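Local structure of possible metal-dependent hydrolase (Veillonella parvula, 3RPC) at residues L125-M137 with Y164-A178. The protein is probably a zinc-dependent hydrolase of the metallo-beta-lactamase superfamily, with two zinc ions bound side by side in its presumed active site. Sequence-based numbering, arbitrary orientation.
Sequences LRKTGGSHGTVEM and YLVGDTVWTSDVEKA. With ZN (zinc ion), chain E; ZN (zinc ion), chain F.
The imidazole of His132 extends away from its own backbone N (chi1 -159°), and CG of Asp168 is swung to the side of its backbone N, roughly anti to the carbonyl carbon, which sends imidazole and carboxylate side by side in the same direction to converge on the zinc pair. Asp168 CB lies over one face of the His132 ring, 3.5 Å from its centroid, a CH-pi contact, and the ring and carboxylate planes are 61° apart. NE2 of His132 binds one zinc at 2.1 Å. Asp168 OD2 bridges both ions, at 2.4 Å from this zinc and 2.1 Å from the other, and water 5 spans them too. The far side of the imidazole is anchored by ND1 to the carbonyl of Ile203, which fixes the rotation of the ring. His72 and His74 complete the first site, and Asp76, His77 and His226 the second, the dinuclear arrangement of the metallo-beta-lactamase fold.

Beside the metals the two loops are clamped together. Thr169 OG1 accepts from Ser131 N (2.8 Å) and gives its own proton to a lone pair of Val170 O, while Val170 N returns a nearly straight bond to Ser131 O (2.9 Å, 164° at the hydrogen). Gly130 CA passes 3.2 Å from Thr169 OG1. Farther along, water 1 is held by four bonds, from Thr128 OG1 and Tyr164 OH and to the carbonyls of Gly129 and Val166; water 4 ties Ser131 OG to Asp174 OD2.

Thr128 CG2 rests on Ala178 CB of helix 173-182, whose N-cap is Thr172. The loops leave strands 123-128 and 163-165 of one mixed sheet, separated by strand 152-156, and the first runs on into helix 135-138.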
# COMPACT_ATOMS: atom_id res chain seq x y z
N LEU A 125 4.90 15.75 -6.75
CA LEU A 125 4.29 15.17 -5.56
C LEU A 125 4.03 13.71 -5.84
O LEU A 125 3.31 13.37 -6.78
CB LEU A 125 2.96 15.86 -5.22
CG LEU A 125 2.97 17.32 -4.76
CD1 LEU A 125 3.10 18.27 -5.94
CD2 LEU A 125 1.71 17.66 -3.97
N ARG A 126 4.61 12.83 -5.02
CA ARG A 126 4.45 11.40 -5.23
C ARG A 126 3.73 10.79 -4.05
O ARG A 126 4.11 11.00 -2.90
CB ARG A 126 5.81 10.72 -5.37
CG ARG A 126 6.77 11.33 -6.36
CD ARG A 126 8.00 10.43 -6.49
NE ARG A 126 8.99 10.97 -7.43
CZ ARG A 126 8.92 10.83 -8.75
NH1 ARG A 126 7.91 10.17 -9.30
NH2 ARG A 126 9.86 11.36 -9.52
N LYS A 127 2.69 10.02 -4.33
CA LYS A 127 1.95 9.37 -3.26
C LYS A 127 2.73 8.21 -2.68
O LYS A 127 3.27 7.37 -3.42
CB LYS A 127 0.58 8.90 -3.74
CG LYS A 127 -0.20 8.16 -2.65
CD LYS A 127 -1.67 8.01 -2.99
CE LYS A 127 -1.89 7.02 -4.11
NZ LYS A 127 -3.32 6.99 -4.53
N THR A 128 2.78 8.13 -1.36
CA THR A 128 3.39 6.99 -0.70
C THR A 128 2.32 6.21 0.06
O THR A 128 1.26 6.76 0.43
CB THR A 128 4.51 7.41 0.27
OG1 THR A 128 3.97 8.22 1.32
CG2 THR A 128 5.59 8.20 -0.46
N GLY A 129 2.58 4.93 0.30
CA GLY A 129 1.63 4.09 1.01
C GLY A 129 1.70 4.20 2.52
O GLY A 129 2.61 4.82 3.07
N GLY A 130 0.72 3.60 3.18
CA GLY A 130 0.70 3.59 4.63
C GLY A 130 -0.41 2.71 5.17
O GLY A 130 -1.39 2.40 4.48
N SER A 131 -0.25 2.30 6.43
CA SER A 131 -1.30 1.59 7.15
C SER A 131 -1.54 2.32 8.46
O SER A 131 -0.64 2.42 9.29
CB SER A 131 -0.89 0.15 7.44
OG SER A 131 -0.62 -0.52 6.22
N HIS A 132 -2.76 2.83 8.63
CA HIS A 132 -3.12 3.66 9.79
C HIS A 132 -3.51 2.76 10.97
O HIS A 132 -4.59 2.92 11.55
CB HIS A 132 -4.30 4.56 9.36
CG HIS A 132 -4.50 5.80 10.19
ND1 HIS A 132 -3.85 6.05 11.37
CD2 HIS A 132 -5.32 6.86 9.97
CE1 HIS A 132 -4.25 7.22 11.85
NE2 HIS A 132 -5.15 7.73 11.03
N GLY A 133 -2.62 1.82 11.31
CA GLY A 133 -2.90 0.81 12.31
C GLY A 133 -2.13 -0.47 12.03
O GLY A 133 -1.63 -0.67 10.93
N THR A 134 -2.02 -1.34 13.04
CA THR A 134 -1.36 -2.62 12.87
C THR A 134 -2.28 -3.62 12.19
O THR A 134 -3.48 -3.39 12.05
CB THR A 134 -0.99 -3.21 14.24
OG1 THR A 134 -2.20 -3.41 14.98
CG2 THR A 134 -0.07 -2.27 14.99
N VAL A 135 -1.71 -4.75 11.78
CA VAL A 135 -2.49 -5.80 11.14
C VAL A 135 -3.64 -6.26 12.03
O VAL A 135 -4.77 -6.41 11.56
CB VAL A 135 -1.62 -7.01 10.77
CG1 VAL A 135 -2.49 -8.19 10.31
CG2 VAL A 135 -0.63 -6.64 9.70
N GLU A 136 -3.35 -6.46 13.31
CA GLU A 136 -4.37 -6.84 14.28
C GLU A 136 -5.53 -5.84 14.34
O GLU A 136 -6.69 -6.22 14.46
CB GLU A 136 -3.76 -7.02 15.68
CG GLU A 136 -4.76 -6.78 16.80
CD GLU A 136 -4.34 -7.42 18.11
OE1 GLU A 136 -3.16 -7.80 18.25
OE2 GLU A 136 -5.21 -7.54 19.01
N MSE A 137 -5.21 -4.56 14.25
CA MSE A 137 -6.27 -3.55 14.27
C MSE A 137 -7.12 -3.61 13.01
O MSE A 137 -8.33 -3.41 13.07
CB MSE A 137 -5.69 -2.15 14.43
CG MSE A 137 -4.95 -1.95 15.72
SE MSE A 137 -4.28 -0.13 15.74
CE MSE A 137 -3.59 -0.08 17.55
N TYR A 164 9.81 14.10 2.67
CA TYR A 164 8.90 12.96 2.84
C TYR A 164 7.93 13.28 3.97
O TYR A 164 8.32 13.28 5.14
CB TYR A 164 9.71 11.69 3.17
CG TYR A 164 8.91 10.41 3.33
CD1 TYR A 164 7.59 10.29 2.88
CD2 TYR A 164 9.48 9.30 3.95
CE1 TYR A 164 6.88 9.09 3.03
CE2 TYR A 164 8.79 8.13 4.10
CZ TYR A 164 7.49 8.02 3.66
OH TYR A 164 6.83 6.81 3.83
N LEU A 165 6.69 13.58 3.61
CA LEU A 165 5.60 13.72 4.57
C LEU A 165 5.06 12.32 4.78
O LEU A 165 4.35 11.77 3.95
CB LEU A 165 4.53 14.64 3.98
CG LEU A 165 3.28 14.90 4.81
CD1 LEU A 165 3.57 15.85 5.96
CD2 LEU A 165 2.20 15.49 3.90
N VAL A 166 5.43 11.70 5.90
CA VAL A 166 5.18 10.27 6.05
C VAL A 166 3.69 9.94 6.19
O VAL A 166 3.20 8.92 5.66
CB VAL A 166 5.95 9.70 7.24
CG1 VAL A 166 5.70 8.19 7.38
CG2 VAL A 166 7.44 9.98 7.06
N GLY A 167 2.97 10.79 6.92
CA GLY A 167 1.54 10.63 7.09
C GLY A 167 1.13 9.75 8.26
O GLY A 167 1.97 9.28 9.04
N ASP A 168 -0.18 9.53 8.39
CA ASP A 168 -0.73 8.69 9.46
C ASP A 168 -0.58 7.21 9.12
O ASP A 168 -1.51 6.57 8.63
CB ASP A 168 -2.20 9.05 9.71
CG ASP A 168 -2.37 10.19 10.71
OD1 ASP A 168 -1.40 10.91 11.00
OD2 ASP A 168 -3.50 10.36 11.23
N THR A 169 0.61 6.68 9.38
CA THR A 169 0.90 5.27 9.15
C THR A 169 1.82 4.78 10.25
O THR A 169 2.58 5.54 10.84
CB THR A 169 1.57 5.06 7.77
OG1 THR A 169 1.85 3.67 7.57
CG2 THR A 169 2.85 5.89 7.64
N VAL A 170 1.71 3.49 10.54
CA VAL A 170 2.72 2.81 11.34
C VAL A 170 3.89 2.42 10.42
O VAL A 170 3.83 2.62 9.20
CB VAL A 170 2.15 1.57 12.05
CG1 VAL A 170 0.97 1.95 12.92
CG2 VAL A 170 1.76 0.46 11.04
N TRP A 171 4.96 1.89 10.98
CA TRP A 171 6.11 1.53 10.15
C TRP A 171 5.83 0.26 9.36
O TRP A 171 5.74 -0.82 9.93
CB TRP A 171 7.35 1.33 11.02
CG TRP A 171 8.60 1.32 10.23
CD1 TRP A 171 9.04 0.33 9.39
CD2 TRP A 171 9.60 2.35 10.20
NE1 TRP A 171 10.24 0.70 8.82
CE2 TRP A 171 10.61 1.92 9.31
CE3 TRP A 171 9.73 3.58 10.84
CZ2 TRP A 171 11.74 2.69 9.05
CZ3 TRP A 171 10.86 4.34 10.58
CH2 TRP A 171 11.85 3.90 9.69
N THR A 172 5.67 0.39 8.05
CA THR A 172 5.43 -0.76 7.18
C THR A 172 6.44 -0.76 6.04
O THR A 172 7.28 0.14 5.94
CB THR A 172 4.04 -0.70 6.53
OG1 THR A 172 4.01 0.38 5.58
CG2 THR A 172 2.94 -0.50 7.56
N SER A 173 6.36 -1.76 5.16
CA SER A 173 7.25 -1.78 4.01
C SER A 173 7.02 -0.61 3.06
O SER A 173 7.89 -0.27 2.26
CB SER A 173 7.11 -3.10 3.25
OG SER A 173 7.54 -4.18 4.07
N ASP A 174 5.84 0.02 3.14
CA ASP A 174 5.60 1.18 2.29
C ASP A 174 6.53 2.32 2.68
O ASP A 174 6.96 3.10 1.82
CB ASP A 174 4.14 1.62 2.38
CG ASP A 174 3.21 0.74 1.54
OD1 ASP A 174 3.67 0.22 0.50
OD2 ASP A 174 2.03 0.58 1.91
N VAL A 175 6.83 2.42 3.97
CA VAL A 175 7.76 3.42 4.48
C VAL A 175 9.18 3.07 4.00
O VAL A 175 9.92 3.93 3.50
CB VAL A 175 7.69 3.50 6.02
CG1 VAL A 175 8.72 4.50 6.57
CG2 VAL A 175 6.28 3.87 6.46
N GLU A 176 9.56 1.79 4.13
CA GLU A 176 10.87 1.34 3.66
C GLU A 176 11.04 1.61 2.18
O GLU A 176 12.11 2.02 1.73
CB GLU A 176 11.09 -0.15 3.95
CG GLU A 176 11.09 -0.52 5.44
CD GLU A 176 12.35 -0.09 6.19
OE1 GLU A 176 13.27 0.52 5.59
OE2 GLU A 176 12.42 -0.37 7.40
N LYS A 177 9.97 1.36 1.42
CA LYS A 177 9.97 1.60 -0.02
C LYS A 177 10.22 3.07 -0.34
O LYS A 177 11.09 3.38 -1.16
CB LYS A 177 8.66 1.13 -0.66
CG LYS A 177 8.58 -0.38 -0.83
CD LYS A 177 7.17 -0.79 -1.23
CE LYS A 177 7.07 -2.29 -1.52
NZ LYS A 177 5.71 -2.59 -2.09
N ALA A 178 9.47 3.96 0.30
CA ALA A 178 9.64 5.38 0.01
C ALA A 178 11.04 5.86 0.38
O ALA A 178 11.66 6.62 -0.37
CB ALA A 178 8.59 6.21 0.73
ZN ZN E . -5.77 9.76 10.78
ZN ZN F . -4.00 11.91 12.62
O HOH W 1 4.08 7.06 3.82
O HOH W 2 5.32 3.93 -0.37
O HOH W 3 -1.04 2.06 1.24
O HOH W 4 1.59 0.18 4.48
O HOH W 5 -6.11 11.04 12.28
O HOH W 6 -4.06 10.12 14.46